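Local coordinates for colicin-B (Escherichia coli, PDB 1RH1), which kills Escherichia coli and closely related bacteria by forming a channel that depolarises the cytoplasmic membrane and dissipates cellular energy, at residues G67-I72 and I139-T144; Y169-L174 and P280-A285; Q55-V60 and P201-P206; W86-H91 and L225-G230. One frame throughout, in Å; residues are numbered along the deposited sequence.

All four contacts lie in the N-terminal part of the chain, within the range of the colicin-like bacteriocin tRNase family. Contacts 1 and 4 pair strands of one mixed sheet, their centres about 12 Å apart; contact 2 reaches that sheet through strand 281-286, the neighbour of 139-146, and joins it to a second, antiparallel sheet. Contact 3 sits on loops at the surface, its centre about 13 Å from that of contact 4. Contact 1 closes before contact 2 opens and is nested inside the loop closed by contact 3, whereas contact 4 alternates with each of the others along the chain. Distant segments are thus interleaved into a single folded unit.

Contact 1 (G67-I72 and I139-T144); sequences GIIRRI and IRLMVT
An antiparallel strand pair inside the mixed sheet joins R70, R71 and I72 to M142, L141 and R140, with strand 281-286 on the far side of 139-146. Two hydrogen-bonded pairs flank the non-hydrogen-bonded pair R71-L141. R70 and M142 exchange backbone bonds in both directions, M142 N reaching R70 O at 2.8 Å, and I72 and R140 do the same, R140 N lying 2.7 Å from I72 O. Before the strand proper, G67 N donates to T144 O at 2.8 Å and prolongs the pairing through a loop.

On the face carrying I72 and M142, the isoleucine crosses the methionine at about a right angle, CD1 of I72 resting 3.7 Å from M142 SD; the thioether arrives on a chain that is extended beyond CG. R71 and L141 occupy the other face. R71 sends its CG anti to the backbone N (chi1 -176°) and stays extended to NE, which carries the guanidinium over I139: CG2 of I139 lies under the centre of one guanidinium face, 3.9 Å from R71 CZ. Nearby, I69 CG2 meets L141 CB at 3.9 Å, and F125, A126 and L128 of strand 121-128 pack on I69 and L141. R70 turns away, its NE bonded to V63 O. The chemistry is therefore divided: backbone bonds fix the register, while apolar contacts form on both faces, one of them against the flat side of a charged arginine.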
loop_
_atom_site.group_PDB
_atom_site.type_symbol
_atom_site.label_atom_id
_atom_site.label_comp_id
_atom_site.label_asym_id
_atom_site.label_seq_id
_atom_site.Cartn_x
_atom_site.Cartn_y
_atom_site.Cartn_z
ATOM N N GLY A 67 14.080 24.223 6.641
ATOM C CA GLY A 67 12.706 24.510 6.281
ATOM C C GLY A 67 12.564 25.444 5.102
ATOM O O GLY A 67 11.501 25.467 4.498
ATOM N N ILE A 68 13.590 26.225 4.749
ATOM C CA ILE A 68 13.521 27.157 3.624
ATOM C C ILE A 68 14.044 26.577 2.290
ATOM O O ILE A 68 15.248 26.385 2.077
ATOM C CB ILE A 68 14.302 28.477 4.037
ATOM C CG1 ILE A 68 13.641 29.167 5.228
ATOM C CG2 ILE A 68 14.256 29.494 2.913
ATOM C CD1 ILE A 68 14.359 30.406 5.821
ATOM N N ILE A 69 13.091 26.333 1.371
ATOM C CA ILE A 69 13.332 25.820 0.018
ATOM C C ILE A 69 14.175 26.751 -0.833
ATOM O O ILE A 69 13.998 27.975 -0.846
ATOM C CB ILE A 69 12.022 25.590 -0.755
ATOM C CG1 ILE A 69 11.096 24.689 0.015
ATOM C CG2 ILE A 69 12.322 24.920 -2.077
ATOM C CD1 ILE A 69 9.745 24.532 -0.679
ATOM N N ARG A 70 15.089 26.086 -1.559
ATOM C CA ARG A 70 16.046 26.713 -2.454
ATOM C C ARG A 70 16.246 25.951 -3.755
ATOM O O ARG A 70 16.346 24.729 -3.849
ATOM C CB ARG A 70 17.394 26.838 -1.783
ATOM C CG ARG A 70 17.414 27.680 -0.539
ATOM C CD ARG A 70 17.334 29.158 -0.822
ATOM N NE ARG A 70 18.397 29.776 -0.047
ATOM C CZ ARG A 70 18.913 30.981 -0.271
ATOM N NH1 ARG A 70 18.461 31.748 -1.267
ATOM N NH2 ARG A 70 19.921 31.390 0.505
ATOM N N ARG A 71 16.323 26.815 -4.759
ATOM C CA ARG A 71 16.514 26.468 -6.143
ATOM C C ARG A 71 18.011 26.436 -6.424
ATOM O O ARG A 71 18.714 27.450 -6.497
ATOM C CB ARG A 71 15.748 27.522 -6.892
ATOM C CG ARG A 71 15.691 27.370 -8.374
ATOM C CD ARG A 71 14.596 28.278 -8.882
ATOM N NE ARG A 71 14.551 28.128 -10.325
ATOM C CZ ARG A 71 13.650 27.357 -10.946
ATOM N NH1 ARG A 71 12.722 26.676 -10.262
ATOM N NH2 ARG A 71 13.677 27.261 -12.279
ATOM N N ILE A 72 18.490 25.190 -6.484
ATOM C CA ILE A 72 19.905 24.873 -6.662
ATOM C C ILE A 72 20.125 24.303 -8.064
ATOM O O ILE A 72 19.411 23.421 -8.538
ATOM C CB ILE A 72 20.264 23.921 -5.454
ATOM C CG1 ILE A 72 20.444 24.847 -4.284
ATOM C CG2 ILE A 72 21.572 23.169 -5.528
ATOM C CD1 ILE A 72 20.302 24.100 -2.977
ATOM N N ILE A 139 18.167 22.015 -12.537
ATOM C CA ILE A 139 17.785 22.696 -11.319
ATOM C C ILE A 139 17.271 21.597 -10.396
ATOM O O ILE A 139 16.870 20.516 -10.849
ATOM C CB ILE A 139 16.669 23.731 -11.640
ATOM C CG1 ILE A 139 17.200 24.808 -12.563
ATOM C CG2 ILE A 139 16.180 24.421 -10.379
ATOM C CD1 ILE A 139 16.813 24.546 -14.027
ATOM N N ARG A 140 17.326 21.871 -9.084
ATOM C CA ARG A 140 16.784 21.004 -8.044
ATOM C C ARG A 140 16.383 21.787 -6.781
ATOM O O ARG A 140 17.139 22.588 -6.252
ATOM C CB ARG A 140 17.825 19.952 -7.768
ATOM C CG ARG A 140 17.021 18.728 -7.517
ATOM C CD ARG A 140 17.235 17.526 -8.407
ATOM N NE ARG A 140 16.927 17.773 -9.791
ATOM C CZ ARG A 140 16.842 16.758 -10.650
ATOM N NH1 ARG A 140 17.027 15.497 -10.256
ATOM N NH2 ARG A 140 16.622 17.004 -11.935
ATOM N N LEU A 141 15.147 21.694 -6.296
ATOM C CA LEU A 141 14.703 22.381 -5.085
ATOM C C LEU A 141 15.096 21.582 -3.866
ATOM O O LEU A 141 14.673 20.442 -3.703
ATOM C CB LEU A 141 13.205 22.533 -5.074
ATOM C CG LEU A 141 12.613 23.380 -6.164
ATOM C CD1 LEU A 141 11.143 23.237 -6.125
ATOM C CD2 LEU A 141 12.948 24.840 -5.960
ATOM N N MET A 142 15.917 22.141 -2.997
ATOM C CA MET A 142 16.343 21.400 -1.842
ATOM C C MET A 142 15.792 22.034 -0.589
ATOM O O MET A 142 15.699 23.252 -0.468
ATOM C CB MET A 142 17.866 21.354 -1.800
ATOM C CG MET A 142 18.477 20.506 -2.900
ATOM S SD MET A 142 20.276 20.390 -2.925
ATOM C CE MET A 142 20.335 19.247 -4.253
ATOM N N VAL A 143 15.399 21.164 0.345
ATOM C CA VAL A 143 14.854 21.546 1.650
ATOM C C VAL A 143 15.634 20.789 2.690
ATOM O O VAL A 143 15.988 19.624 2.526
ATOM C CB VAL A 143 13.393 21.148 1.924
ATOM C CG1 VAL A 143 12.760 22.286 2.695
ATOM C CG2 VAL A 143 12.618 20.845 0.648
ATOM N N THR A 144 15.851 21.447 3.808
ATOM C CA THR A 144 16.668 20.884 4.854
ATOM C C THR A 144 15.938 20.849 6.172
ATOM O O THR A 144 15.031 21.642 6.421
ATOM C CB THR A 144 17.938 21.759 4.780
ATOM O OG1 THR A 144 18.787 20.875 4.065
ATOM C CG2 THR A 144 18.599 22.253 6.046
#

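Contact 2 (Y169-L174 and P280-A285); sequences YRLTDL and PLYISA
Both backbone polar atoms of L171, its N-H and its carbonyl, are taken by hydroxyls from strand 281-286. The N-H points to Y282 OH, 2.7 Å from L171 N, in a nearly straight bond (164° at the hydrogen). The carbonyl receives S284 OG, which donates to L171 O at 2.7 Å from a position tilted out of the carbonyl plane. The leucine also makes an apolar touch: L171 CB lies in the plane of the tyrosine ring, at its edge, 3.7 Å from Y282 CE1. Both hydroxyl-bearing side chains extend the same way, Y282 CG and S284 OG each standing anti to the backbone N of its own residue, and this carries them across to the other strand.

The two strands run almost parallel, 6° apart, but their axes come no closer than 7.1 Å and they belong to different sheets: 169-176 pairs with 179-186 in the antiparallel sheet, and 281-286 lies in the mixed one. Side chains thus bridge the sheets where backbones would be too far apart.

One residue earlier, R170 CB lies 3.8 Å from Y282 OH, and the guanidinium and ring planes stand 79° apart. Farther out, D267 ties the two together, forming a salt bridge with R170 NE and a hydrogen bond with Y282 OH through the same OD1. D17 of the TonB box forms a second salt bridge with R170, at NH2.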
loop_
_atom_site.group_PDB
_atom_site.type_symbol
_atom_site.label_atom_id
_atom_site.label_comp_id
_atom_site.label_asym_id
_atom_site.label_seq_id
_atom_site.Cartn_x
_atom_site.Cartn_y
_atom_site.Cartn_z
ATOM N N TYR A 169 8.508 12.162 10.076
ATOM C CA TYR A 169 8.101 13.203 9.166
ATOM C C TYR A 169 9.051 13.086 8.010
ATOM O O TYR A 169 10.184 12.634 8.150
ATOM C CB TYR A 169 8.243 14.607 9.794
ATOM C CG TYR A 169 7.135 14.847 10.808
ATOM C CD1 TYR A 169 7.417 14.956 12.161
ATOM C CD2 TYR A 169 5.801 14.865 10.389
ATOM C CE1 TYR A 169 6.365 15.066 13.087
ATOM C CE2 TYR A 169 4.747 14.972 11.301
ATOM C CZ TYR A 169 5.029 15.068 12.658
ATOM O OH TYR A 169 3.985 15.124 13.571
ATOM N N ARG A 170 8.546 13.450 6.840
ATOM C CA ARG A 170 9.322 13.514 5.627
ATOM C C ARG A 170 8.907 14.725 4.837
ATOM O O ARG A 170 7.778 15.199 4.909
ATOM C CB ARG A 170 9.105 12.290 4.783
ATOM C CG ARG A 170 9.927 11.113 5.276
ATOM C CD ARG A 170 9.815 9.885 4.378
ATOM N NE ARG A 170 10.391 10.130 3.069
ATOM C CZ ARG A 170 9.807 9.784 1.920
ATOM N NH1 ARG A 170 10.436 10.071 0.802
ATOM N NH2 ARG A 170 8.628 9.170 1.830
ATOM N N LEU A 171 9.849 15.283 4.102
ATOM C CA LEU A 171 9.576 16.399 3.229
ATOM C C LEU A 171 9.726 15.951 1.775
ATOM O O LEU A 171 10.816 15.650 1.309
ATOM C CB LEU A 171 10.548 17.496 3.619
ATOM C CG LEU A 171 10.109 18.577 4.568
ATOM C CD1 LEU A 171 9.455 18.033 5.798
ATOM C CD2 LEU A 171 11.320 19.354 4.922
ATOM N N THR A 172 8.629 15.813 1.036
ATOM C CA THR A 172 8.617 15.415 -0.377
ATOM C C THR A 172 7.579 16.206 -1.154
ATOM O O THR A 172 7.180 17.270 -0.687
ATOM C CB THR A 172 8.275 13.929 -0.594
ATOM O OG1 THR A 172 7.090 13.639 0.133
ATOM C CG2 THR A 172 9.408 13.030 -0.181
ATOM N N ASP A 173 7.092 15.763 -2.319
ATOM C CA ASP A 173 6.150 16.600 -3.031
ATOM C C ASP A 173 4.800 15.949 -3.223
ATOM O O ASP A 173 4.637 14.756 -3.000
ATOM C CB ASP A 173 6.785 17.046 -4.377
ATOM C CG ASP A 173 6.850 16.127 -5.581
ATOM O OD1 ASP A 173 6.994 14.913 -5.456
ATOM O OD2 ASP A 173 6.774 16.653 -6.684
ATOM N N LEU A 174 3.818 16.780 -3.569
ATOM C CA LEU A 174 2.419 16.404 -3.648
ATOM C C LEU A 174 1.806 16.861 -4.946
ATOM O O LEU A 174 1.610 18.061 -5.197
ATOM C CB LEU A 174 1.585 17.058 -2.545
ATOM C CG LEU A 174 0.899 16.278 -1.502
ATOM C CD1 LEU A 174 -0.292 17.076 -1.119
ATOM C CD2 LEU A 174 0.513 14.912 -1.978
ATOM N N PRO A 280 24.007 15.086 11.788
ATOM C CA PRO A 280 23.209 14.648 10.662
ATOM C C PRO A 280 22.126 15.583 10.199
ATOM O O PRO A 280 21.337 16.136 10.968
ATOM C CB PRO A 280 22.670 13.317 11.092
ATOM C CG PRO A 280 22.918 13.269 12.560
ATOM C CD PRO A 280 24.254 13.941 12.649
ATOM N N LEU A 281 22.186 15.761 8.887
ATOM C CA LEU A 281 21.239 16.602 8.192
ATOM C C LEU A 281 20.316 15.793 7.288
ATOM O O LEU A 281 20.735 14.847 6.615
ATOM C CB LEU A 281 22.029 17.593 7.403
ATOM C CG LEU A 281 21.269 18.748 6.808
ATOM C CD1 LEU A 281 20.757 19.655 7.925
ATOM C CD2 LEU A 281 22.187 19.488 5.832
ATOM N N TYR A 282 19.026 16.137 7.357
ATOM C CA TYR A 282 18.025 15.547 6.496
ATOM C C TYR A 282 17.919 16.534 5.368
ATOM O O TYR A 282 17.780 17.731 5.586
ATOM C CB TYR A 282 16.668 15.435 7.168
ATOM C CG TYR A 282 15.475 15.049 6.271
ATOM C CD1 TYR A 282 14.643 16.040 5.756
ATOM C CD2 TYR A 282 15.203 13.715 5.964
ATOM C CE1 TYR A 282 13.562 15.715 4.945
ATOM C CE2 TYR A 282 14.119 13.375 5.150
ATOM C CZ TYR A 282 13.315 14.384 4.648
ATOM O OH TYR A 282 12.268 14.073 3.814
ATOM N N ILE A 283 17.952 16.011 4.153
ATOM C CA ILE A 283 17.855 16.859 3.000
ATOM C C ILE A 283 16.983 16.254 1.926
ATOM O O ILE A 283 16.993 15.057 1.663
ATOM C CB ILE A 283 19.333 17.133 2.615
ATOM C CG1 ILE A 283 19.376 18.068 1.446
ATOM C CG2 ILE A 283 20.067 15.857 2.306
ATOM C CD1 ILE A 283 20.785 18.692 1.399
ATOM N N SER A 284 16.137 17.120 1.382
ATOM C CA SER A 284 15.182 16.743 0.350
ATOM C C SER A 284 15.445 17.428 -0.982
ATOM O O SER A 284 15.535 18.655 -1.034
ATOM C CB SER A 284 13.782 17.093 0.781
ATOM O OG SER A 284 12.899 16.499 -0.161
ATOM N N ALA A 285 15.518 16.663 -2.077
ATOM C CA ALA A 285 15.862 17.212 -3.380
ATOM C C ALA A 285 14.862 16.863 -4.470
ATOM O O ALA A 285 14.888 15.774 -5.053
ATOM C CB ALA A 285 17.230 16.696 -3.792
#

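Contact 3 (Q55-V60 and P201-P206); sequences QGIALV and PDRSRP
An Asx turn at D202, in the loop between strands 189-201 and 209-210, meets the loop that holds Q55 and G56 at the protein surface. Carboxylate oxygen OD2 of D202 accepts from S204 N at 2.8 Å and from S204 OG at 2.7 Å. The backbone donor comes from the anti side and the hydroxyl from the syn side, both from one face of the carboxylate plane. D202 CG stands anti to the backbone N (chi1 -166°), which brings OD2 beside Q55, 3.4 Å from its CG.

Between the two loops, R203 N donates to Q55 O at 2.8 Å in an almost straight bond (176° at the hydrogen), although the nitrogen sits well above the carbonyl plane. R203 then folds back, bent at chi2 and chi3, and its NE makes a weak second bond to the same oxygen at 3.3 Å. The edge of the guanidinium meets G56, whose CA lies 3.3 Å from R203 NE. I210 of strand 209-210 packs against Q55, I57 and D202. One carbonyl thus gathers backbone and side-chain donors of a single arginine, and the nearby positive charge would be expected to polarise it.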
loop_
_atom_site.group_PDB
_atom_site.type_symbol
_atom_site.label_atom_id
_atom_site.label_comp_id
_atom_site.label_asym_id
_atom_site.label_seq_id
_atom_site.Cartn_x
_atom_site.Cartn_y
_atom_site.Cartn_z
ATOM N N GLN A 55 40.826 24.880 -5.106
ATOM C CA GLN A 55 40.422 23.799 -4.225
ATOM C C GLN A 55 39.743 22.669 -4.936
ATOM O O GLN A 55 39.828 21.528 -4.513
ATOM C CB GLN A 55 39.487 24.309 -3.192
ATOM C CG GLN A 55 40.304 25.167 -2.265
ATOM C CD GLN A 55 39.573 25.798 -1.090
ATOM O OE1 GLN A 55 40.095 26.721 -0.444
ATOM N NE2 GLN A 55 38.364 25.330 -0.777
ATOM N N GLY A 56 39.048 23.003 -6.017
ATOM C CA GLY A 56 38.435 22.010 -6.870
ATOM C C GLY A 56 36.922 22.029 -6.835
ATOM O O GLY A 56 36.267 21.440 -7.701
ATOM N N ILE A 57 36.357 22.707 -5.838
ATOM C CA ILE A 57 34.922 22.685 -5.713
ATOM C C ILE A 57 34.340 23.883 -6.422
ATOM O O ILE A 57 34.964 24.955 -6.515
ATOM C CB ILE A 57 34.474 22.678 -4.205
ATOM C CG1 ILE A 57 34.925 23.920 -3.455
ATOM C CG2 ILE A 57 35.031 21.405 -3.577
ATOM C CD1 ILE A 57 34.271 24.093 -2.086
ATOM N N ALA A 58 33.108 23.606 -6.896
ATOM C CA ALA A 58 32.267 24.595 -7.539
ATOM C C ALA A 58 31.906 25.737 -6.603
ATOM O O ALA A 58 32.115 25.579 -5.405
ATOM C CB ALA A 58 31.030 23.919 -7.995
ATOM N N LEU A 59 31.373 26.890 -7.031
ATOM C CA LEU A 59 31.095 27.977 -6.083
ATOM C C LEU A 59 30.009 27.597 -5.075
ATOM O O LEU A 59 29.163 26.719 -5.317
ATOM C CB LEU A 59 30.650 29.244 -6.814
ATOM C CG LEU A 59 29.170 29.390 -7.190
ATOM C CD1 LEU A 59 28.867 30.830 -7.534
ATOM C CD2 LEU A 59 28.833 28.458 -8.321
ATOM N N VAL A 60 30.028 28.243 -3.910
ATOM C CA VAL A 60 29.000 27.972 -2.907
ATOM C C VAL A 60 27.821 28.811 -3.369
ATOM O O VAL A 60 27.759 30.030 -3.181
ATOM C CB VAL A 60 29.551 28.364 -1.482
ATOM C CG1 VAL A 60 28.480 28.382 -0.419
ATOM C CG2 VAL A 60 30.495 27.265 -1.013
ATOM N N PRO A 201 38.878 16.621 -0.998
ATOM C CA PRO A 201 40.220 17.106 -1.271
ATOM C C PRO A 201 40.407 18.447 -1.929
ATOM O O PRO A 201 39.720 18.812 -2.881
ATOM C CB PRO A 201 40.860 16.037 -2.094
ATOM C CG PRO A 201 39.701 15.289 -2.683
ATOM C CD PRO A 201 38.712 15.286 -1.538
ATOM N N ASP A 202 41.399 19.129 -1.348
ATOM C CA ASP A 202 41.892 20.408 -1.797
ATOM C C ASP A 202 42.835 20.168 -2.958
ATOM O O ASP A 202 43.966 19.722 -2.763
ATOM C CB ASP A 202 42.670 21.126 -0.696
ATOM C CG ASP A 202 42.919 22.608 -0.998
ATOM O OD1 ASP A 202 43.050 23.400 -0.064
ATOM O OD2 ASP A 202 42.969 23.007 -2.157
ATOM N N ARG A 203 42.384 20.525 -4.161
ATOM C CA ARG A 203 43.195 20.405 -5.353
ATOM C C ARG A 203 44.364 21.381 -5.344
ATOM O O ARG A 203 45.311 21.145 -6.094
ATOM C CB ARG A 203 42.359 20.666 -6.588
ATOM C CG ARG A 203 42.052 19.438 -7.423
ATOM C CD ARG A 203 41.129 18.441 -6.718
ATOM N NE ARG A 203 39.776 18.971 -6.546
ATOM C CZ ARG A 203 38.686 18.200 -6.407
ATOM N NH1 ARG A 203 38.759 16.861 -6.416
ATOM N NH2 ARG A 203 37.500 18.794 -6.262
ATOM N N SER A 204 44.350 22.461 -4.532
ATOM C CA SER A 204 45.448 23.424 -4.479
ATOM C C SER A 204 46.537 23.095 -3.484
ATOM O O SER A 204 47.655 23.575 -3.649
ATOM C CB SER A 204 44.979 24.824 -4.129
ATOM O OG SER A 204 44.590 25.105 -2.793
ATOM N N ARG A 205 46.228 22.293 -2.449
ATOM C CA ARG A 205 47.169 21.920 -1.398
ATOM C C ARG A 205 47.086 20.413 -1.197
ATOM O O ARG A 205 46.435 19.941 -0.274
ATOM C CB ARG A 205 46.782 22.679 -0.156
ATOM C CG ARG A 205 47.968 22.898 0.739
ATOM C CD ARG A 205 48.145 24.384 1.080
ATOM N NE ARG A 205 48.757 25.155 0.002
ATOM C CZ ARG A 205 48.057 25.893 -0.876
ATOM N NH1 ARG A 205 46.718 25.970 -0.820
ATOM N NH2 ARG A 205 48.713 26.564 -1.828
ATOM N N PRO A 206 47.712 19.597 -2.059
ATOM C CA PRO A 206 47.538 18.143 -2.129
ATOM C C PRO A 206 47.919 17.413 -0.853
ATOM O O PRO A 206 48.771 17.884 -0.095
ATOM C CB PRO A 206 48.379 17.707 -3.311
ATOM C CG PRO A 206 48.410 18.944 -4.170
ATOM C CD PRO A 206 48.629 20.024 -3.112
#

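Contact 4 (W86-H91 and L225-G230); sequences WSVSVH and LVLSVG
V88 and its neighbours pair with L227 and S228 as parallel strands of the mixed sheet, 87-90 lying between 62-64 and 225-228. The strand directions differ by 34°.

Backbone bonds set the register. V88 N donates to V226 O at 2.9 Å, and V88 O accepts from S228 N at 2.9 Å, so V88 is held through both polar atoms in the ladder usual for parallel strands. V90 N follows with a bond to S228 O at 3.1 Å, the donor lying well above that carbonyl plane; S89 OG adds a weak one to the same oxygen. At the start of the pair, V226 N reaches W86 O by another weak bond.

Apolar contacts gather on the face of V88 and L227. These two side chains lie side by side and point the same way, with V88 CG2 3.6 Å from L227 CD2; the same methyl of L227 also meets V90 CG2 at 3.6 Å. L225 comes across V88 at about a right angle, and L225 CD1 lies 3.7 Å from V88 CG1; M142 of contact 1 packs against L225 and W86.

The opposite face, with S87, S89 and S228 beside V226, is more polar. S87 OG stands beside its own backbone N (chi1 -65°) and touches V226, yet its hydrogen bond goes elsewhere, to A58 O in the loop of contact 3.

The aromatic contact is a CH-pi interaction: L225 CD1 sits over one face of the W86 indole, offset toward the rim, 4.3 Å from the centroid of the five-membered ring and 25° off its normal.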
loop_
_atom_site.group_PDB
_atom_site.type_symbol
_atom_site.label_atom_id
_atom_site.label_comp_id
_atom_site.label_asym_id
_atom_site.label_seq_id
_atom_site.Cartn_x
_atom_site.Cartn_y
_atom_site.Cartn_z
ATOM N N TRP A 86 28.190 21.089 -8.091
ATOM C CA TRP A 86 27.316 21.497 -7.014
ATOM C C TRP A 86 27.924 21.901 -5.672
ATOM O O TRP A 86 28.779 21.179 -5.156
ATOM C CB TRP A 86 26.391 20.322 -6.851
ATOM C CG TRP A 86 24.975 20.556 -7.275
ATOM C CD1 TRP A 86 24.459 21.814 -7.468
ATOM C CD2 TRP A 86 24.063 19.565 -7.432
ATOM N NE1 TRP A 86 23.188 21.620 -7.739
ATOM C CE2 TRP A 86 22.909 20.306 -7.725
ATOM C CE3 TRP A 86 24.029 18.182 -7.362
ATOM C CZ2 TRP A 86 21.692 19.686 -7.956
ATOM C CZ3 TRP A 86 22.795 17.557 -7.592
ATOM C CH2 TRP A 86 21.642 18.300 -7.886
ATOM N N SER A 87 27.493 22.988 -5.022
ATOM C CA SER A 87 27.997 23.355 -3.691
ATOM C C SER A 87 27.021 24.262 -2.965
ATOM O O SER A 87 26.688 25.345 -3.449
ATOM C CB SER A 87 29.325 24.132 -3.717
ATOM O OG SER A 87 30.476 23.462 -4.207
ATOM N N VAL A 88 26.570 23.841 -1.784
ATOM C CA VAL A 88 25.662 24.631 -0.952
ATOM C C VAL A 88 26.226 24.840 0.450
ATOM O O VAL A 88 27.025 24.029 0.914
ATOM C CB VAL A 88 24.294 23.931 -0.830
ATOM C CG1 VAL A 88 23.754 23.655 -2.210
ATOM C CG2 VAL A 88 24.415 22.598 -0.140
ATOM N N SER A 89 25.849 25.906 1.155
ATOM C CA SER A 89 26.234 26.099 2.548
ATOM C C SER A 89 25.144 25.600 3.500
ATOM O O SER A 89 23.967 25.882 3.310
ATOM C CB SER A 89 26.492 27.581 2.827
ATOM O OG SER A 89 27.078 27.822 4.110
ATOM N N VAL A 90 25.482 24.835 4.545
ATOM C CA VAL A 90 24.525 24.398 5.564
ATOM C C VAL A 90 24.555 25.415 6.719
ATOM O O VAL A 90 25.627 25.743 7.249
ATOM C CB VAL A 90 24.927 22.978 6.028
ATOM C CG1 VAL A 90 24.010 22.454 7.075
ATOM C CG2 VAL A 90 24.704 22.002 4.919
ATOM N N HIS A 91 23.401 26.002 7.083
ATOM C CA HIS A 91 23.355 26.946 8.198
ATOM C C HIS A 91 22.339 26.517 9.255
ATOM O O HIS A 91 21.426 25.727 9.005
ATOM C CB HIS A 91 23.004 28.339 7.699
ATOM C CG HIS A 91 23.196 29.472 8.710
ATOM N ND1 HIS A 91 22.455 29.750 9.783
ATOM C CD2 HIS A 91 24.204 30.413 8.647
ATOM C CE1 HIS A 91 22.979 30.809 10.356
ATOM N NE2 HIS A 91 24.029 31.206 9.675
ATOM N N LEU A 225 26.510 16.250 -3.870
ATOM C CA LEU A 225 26.385 17.643 -3.461
ATOM C C LEU A 225 27.504 17.978 -2.489
ATOM O O LEU A 225 27.898 17.139 -1.676
ATOM C CB LEU A 225 25.024 17.841 -2.825
ATOM C CG LEU A 225 24.661 19.206 -2.292
ATOM C CD1 LEU A 225 24.686 20.274 -3.357
ATOM C CD2 LEU A 225 23.274 19.088 -1.730
ATOM N N VAL A 226 28.098 19.162 -2.618
ATOM C CA VAL A 226 29.161 19.551 -1.716
ATOM C C VAL A 226 28.480 20.364 -0.648
ATOM O O VAL A 226 27.735 21.292 -0.960
ATOM C CB VAL A 226 30.220 20.378 -2.477
ATOM C CG1 VAL A 226 31.084 21.195 -1.545
ATOM C CG2 VAL A 226 31.181 19.439 -3.155
ATOM N N LEU A 227 28.720 20.003 0.614
ATOM C CA LEU A 227 28.136 20.729 1.738
ATOM C C LEU A 227 29.222 21.460 2.514
ATOM O O LEU A 227 30.157 20.869 3.042
ATOM C CB LEU A 227 27.406 19.731 2.622
ATOM C CG LEU A 227 26.285 18.985 1.932
ATOM C CD1 LEU A 227 26.167 17.578 2.462
ATOM C CD2 LEU A 227 25.027 19.802 2.085
ATOM N N SER A 228 29.131 22.781 2.529
ATOM C CA SER A 228 30.066 23.611 3.243
ATOM C C SER A 228 29.447 23.938 4.599
ATOM O O SER A 228 28.615 24.838 4.772
ATOM C CB SER A 228 30.319 24.852 2.414
ATOM O OG SER A 228 31.219 25.739 3.063
ATOM N N VAL A 229 29.882 23.140 5.581
ATOM C CA VAL A 229 29.362 23.222 6.940
ATOM C C VAL A 229 30.145 24.112 7.873
ATOM O O VAL A 229 29.825 24.196 9.061
ATOM C CB VAL A 229 29.290 21.843 7.614
ATOM C CG1 VAL A 229 28.514 20.892 6.706
ATOM C CG2 VAL A 229 30.688 21.356 7.960
ATOM N N GLY A 230 31.178 24.754 7.326
ATOM C CA GLY A 230 32.089 25.606 8.083
ATOM C C GLY A 230 31.452 26.728 8.873
ATOM O O GLY A 230 31.513 26.742 10.095
#